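Local atomic coordinates of minor fimbrium subunit Mfa5 (Porphyromonas gingivalis ATCC 33277, PDB entry 6TO1), a protein that serves as an accessory subunit of the minor fimbriae, adhesive surface filaments that mediate biofilm formation and attachment to host cells and other oral bacteria. Residues Leu161-Ile172 against Asp186-Leu194. Residues are numbered along the deposited sequence; the frame is centred on the assembly and turned at random. Where two conformers were deposited one is given.
Sequences LPKGMATEGVRI and DFTKDTAFL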
loop_
_atom_site.group_PDB
_atom_site.type_symbol
_atom_site.label_atom_id
_atom_site.label_comp_id
_atom_site.label_asym_id
_atom_site.label_seq_id
_atom_site.Cartn_x
_atom_site.Cartn_y
_atom_site.Cartn_z
ATOM N N LEU A 161 -3.920 21.505 -0.721
ATOM C CA LEU A 161 -4.725 21.217 0.462
ATOM C C LEU A 161 -6.193 21.118 0.057
ATOM O O LEU A 161 -7.033 21.904 0.504
ATOM C CB LEU A 161 -4.519 22.291 1.519
ATOM C CG LEU A 161 -3.155 22.344 2.203
ATOM C CD1 LEU A 161 -3.011 23.644 3.009
ATOM C CD2 LEU A 161 -2.943 21.129 3.080
ATOM N N PRO A 162 -6.528 20.164 -0.808
ATOM C CA PRO A 162 -7.890 20.128 -1.377
ATOM C C PRO A 162 -8.996 19.822 -0.359
ATOM O O PRO A 162 -10.163 20.140 -0.628
ATOM C CB PRO A 162 -7.794 19.020 -2.437
ATOM C CG PRO A 162 -6.692 18.138 -1.954
ATOM C CD PRO A 162 -5.671 19.082 -1.327
ATOM N N LYS A 163 -8.680 19.189 0.764
ATOM C CA LYS A 163 -9.639 18.941 1.833
ATOM C C LYS A 163 -9.404 19.864 3.019
ATOM O O LYS A 163 -9.860 19.582 4.136
ATOM C CB LYS A 163 -9.570 17.476 2.265
ATOM C CG LYS A 163 -9.886 16.490 1.152
ATOM C CD LYS A 163 -9.851 15.062 1.673
ATOM C CE LYS A 163 -10.395 14.072 0.652
ATOM N NZ LYS A 163 -10.495 12.692 1.225
ATOM N N GLY A 164 -8.687 20.962 2.800
ATOM C CA GLY A 164 -8.379 21.863 3.895
ATOM C C GLY A 164 -7.685 21.171 5.037
ATOM O O GLY A 164 -6.727 20.407 4.862
ATOM N N MET A 165 -8.172 21.427 6.241
ATOM C CA MET A 165 -7.549 20.893 7.438
ATOM C C MET A 165 -7.717 19.392 7.560
ATOM O O MET A 165 -7.069 18.775 8.403
ATOM C CB MET A 165 -8.134 21.599 8.659
ATOM C CG MET A 165 -7.850 23.095 8.624
ATOM S SD MET A 165 -8.967 24.152 9.574
ATOM C CE MET A 165 -8.108 24.441 11.049
ATOM N N ALA A 166 -8.509 18.792 6.696
ATOM C CA ALA A 166 -8.615 17.342 6.627
ATOM C C ALA A 166 -7.704 16.733 5.574
ATOM O O ALA A 166 -7.773 15.521 5.340
ATOM C CB ALA A 166 -10.067 16.941 6.341
ATOM N N THR A 167 -6.867 17.535 4.917
ATOM C CA THR A 167 -5.974 16.975 3.913
ATOM C C THR A 167 -4.948 16.081 4.585
ATOM O O THR A 167 -4.224 16.519 5.489
ATOM C CB THR A 167 -5.265 18.074 3.123
ATOM O OG1 THR A 167 -6.218 18.963 2.533
ATOM C CG2 THR A 167 -4.406 17.443 2.007
ATOM N N GLU A 168 -4.862 14.834 4.124
ATOM C CA GLU A 168 -3.878 13.907 4.661
ATOM C C GLU A 168 -2.478 14.239 4.140
ATOM O O GLU A 168 -2.283 14.470 2.943
ATOM C CB GLU A 168 -4.247 12.472 4.270
ATOM C CG GLU A 168 -4.683 11.596 5.435
ATOM C CD GLU A 168 -5.139 10.212 4.990
ATOM O OE1 GLU A 168 -4.275 9.399 4.592
ATOM O OE2 GLU A 168 -6.359 9.941 5.039
ATOM N N GLY A 169 -1.511 14.274 5.049
ATOM C CA GLY A 169 -0.116 14.216 4.688
ATOM C C GLY A 169 0.562 15.526 4.348
ATOM O O GLY A 169 1.794 15.582 4.404
ATOM N N VAL A 170 -0.185 16.570 4.000
ATOM C CA VAL A 170 0.375 17.789 3.419
ATOM C C VAL A 170 0.283 18.908 4.446
ATOM O O VAL A 170 -0.769 19.086 5.054
ATOM C CB VAL A 170 -0.376 18.200 2.139
ATOM C CG1 VAL A 170 0.213 19.527 1.568
ATOM C CG2 VAL A 170 -0.348 17.096 1.113
ATOM N N ARG A 171 1.379 19.675 4.630
ATOM C CA ARG A 171 1.317 20.955 5.323
ATOM C C ARG A 171 2.028 22.030 4.497
ATOM O O ARG A 171 2.958 21.736 3.739
ATOM C CB ARG A 171 1.959 20.919 6.728
ATOM C CG ARG A 171 1.327 19.926 7.699
ATOM C CD ARG A 171 1.980 20.001 9.075
ATOM N NE ARG A 171 3.433 19.856 9.009
ATOM C CZ ARG A 171 4.245 20.132 10.026
ATOM N NH1 ARG A 171 3.742 20.547 11.178
ATOM N NH2 ARG A 171 5.551 20.011 9.895
ATOM N N ILE A 172 1.600 23.276 4.662
ATOM C CA ILE A 172 2.174 24.404 3.935
ATOM C C ILE A 172 2.523 25.498 4.931
ATOM O O ILE A 172 1.701 25.856 5.776
ATOM C CB ILE A 172 1.217 24.956 2.863
ATOM C CG1 ILE A 172 0.860 23.919 1.805
ATOM C CG2 ILE A 172 1.880 26.137 2.130
ATOM C CD1 ILE A 172 -0.196 24.405 0.808
ATOM N N ASP A 186 3.614 29.455 10.009
ATOM C CA ASP A 186 4.277 28.165 10.192
ATOM C C ASP A 186 3.469 27.092 9.457
ATOM O O ASP A 186 2.407 27.355 8.898
ATOM C CB ASP A 186 4.413 27.806 11.676
ATOM C CG ASP A 186 5.591 26.829 11.975
ATOM O OD1 ASP A 186 6.178 26.186 11.068
ATOM O OD2 ASP A 186 5.933 26.690 13.168
ATOM N N PHE A 187 3.957 25.860 9.495
ATOM C CA PHE A 187 3.282 24.765 8.808
ATOM C C PHE A 187 1.822 24.647 9.248
ATOM O O PHE A 187 1.520 24.625 10.446
ATOM C CB PHE A 187 4.026 23.477 9.086
ATOM C CG PHE A 187 5.327 23.353 8.352
ATOM C CD1 PHE A 187 5.374 23.399 6.980
ATOM C CD2 PHE A 187 6.509 23.170 9.064
ATOM C CE1 PHE A 187 6.580 23.257 6.304
ATOM C CE2 PHE A 187 7.713 23.026 8.401
ATOM C CZ PHE A 187 7.747 23.064 7.028
ATOM N N THR A 188 0.918 24.567 8.276
ATOM C CA THR A 188 -0.504 24.492 8.596
ATOM C C THR A 188 -1.261 23.835 7.455
ATOM O O THR A 188 -0.748 23.690 6.342
ATOM C CB THR A 188 -1.069 25.889 8.914
ATOM O OG1 THR A 188 -2.437 25.807 9.310
ATOM C CG2 THR A 188 -1.015 26.811 7.716
ATOM N N LYS A 189 -2.483 23.399 7.762
ATOM C CA LYS A 189 -3.433 22.945 6.746
ATOM C C LYS A 189 -4.598 23.926 6.589
ATOM O O LYS A 189 -5.536 23.658 5.822
ATOM C CB LYS A 189 -3.968 21.548 7.068
ATOM C CG LYS A 189 -2.941 20.439 7.130
ATOM C CD LYS A 189 -3.530 19.154 7.729
ATOM C CE LYS A 189 -2.472 18.161 8.128
ATOM N NZ LYS A 189 -1.874 17.427 6.974
ATOM N N ASP A 190 -4.524 25.081 7.243
ATOM C CA ASP A 190 -5.588 26.083 7.251
ATOM C C ASP A 190 -5.525 26.934 5.986
ATOM O O ASP A 190 -4.907 28.005 5.955
ATOM C CB ASP A 190 -5.473 26.924 8.519
ATOM C CG ASP A 190 -6.630 27.896 8.707
ATOM O OD1 ASP A 190 -7.365 28.161 7.740
ATOM O OD2 ASP A 190 -6.762 28.432 9.823
ATOM N N THR A 191 -6.234 26.474 4.949
ATOM C CA THR A 191 -6.191 27.132 3.647
ATOM C C THR A 191 -6.714 28.560 3.719
ATOM O O THR A 191 -6.179 29.451 3.056
ATOM C CB THR A 191 -6.978 26.335 2.612
ATOM O OG1 THR A 191 -8.352 26.231 3.021
ATOM C CG2 THR A 191 -6.400 24.955 2.464
ATOM N N ALA A 192 -7.740 28.821 4.537
ATOM C CA ALA A 192 -8.270 30.183 4.594
ATOM C C ALA A 192 -7.265 31.152 5.214
ATOM O O ALA A 192 -7.157 32.306 4.788
ATOM C CB ALA A 192 -9.574 30.214 5.396
ATOM N N PHE A 193 -6.555 30.711 6.247
ATOM C CA PHE A 193 -5.509 31.516 6.849
ATOM C C PHE A 193 -4.397 31.793 5.839
ATOM O O PHE A 193 -3.960 32.930 5.676
ATOM C CB PHE A 193 -4.958 30.793 8.084
ATOM C CG PHE A 193 -3.927 31.573 8.835
ATOM C CD1 PHE A 193 -4.290 32.556 9.733
ATOM C CD2 PHE A 193 -2.576 31.344 8.609
ATOM C CE1 PHE A 193 -3.328 33.287 10.397
ATOM C CE2 PHE A 193 -1.618 32.068 9.262
ATOM C CZ PHE A 193 -1.983 33.035 10.172
ATOM N N LEU A 194 -3.914 30.751 5.168
ATOM C CA LEU A 194 -2.835 30.939 4.207
ATOM C C LEU A 194 -3.250 31.892 3.094
ATOM O O LEU A 194 -2.494 32.797 2.720
ATOM C CB LEU A 194 -2.434 29.575 3.633
ATOM C CG LEU A 194 -1.670 28.608 4.552
ATOM C CD1 LEU A 194 -1.695 27.214 3.917
ATOM C CD2 LEU A 194 -0.254 29.087 4.813
HETATM O O HOH W 1 -2.199 14.236 7.788
#
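K189 reaches into the 161-172 loop and grips two backbone carbonyls with its ammonium group. K189 NZ donates to V170 O at 2.8 Å, from above that carbonyl's plane, and to T167 O at 2.9 Å, nearly in line with C=O. The chain runs extended as far as CE and bends at the last torsion (chi4 -76°), which turns NZ in between the two oxygens; a water accepting from G169 N also takes a weak bond from K189 NZ. On the way, CB lies against M165 CA, and CG passes L161 CD2, the two side chains crossing at about a right angle. T167 OG1 ties the loop to itself, bonding to G164 O and accepting from K163 N. In this von Willebrand factor type A domain, the 161-172 segment links helix 143-160 to strand 170-177, and the 186-194 segment leads from edge strand 181-186 into helix 191-199. Past the corner at F187, T188 forms an antiparallel hydrogen-bonded pair with I172, where I172 N to T188 O is nearly straight (2.9 Å, 171°). The R171 guanidinium is covered on one face by F187: F187 CB sits 3.4 Å above the centre of its plane, and R171 NH2 comes to 3.4 Å from F187 CD2. Guanidinium and ring planes are 21° apart, and a salt bridge from NH2 to D127 on strand 126-133 helps fix the group. On the buried side, L194 CD1 touches both I172 CB and L161 CD1, while T191 CG2 presses tightly on L161 CB (3.4 Å). D190 N-caps helix 191-199, its OD1 accepting from F193 N.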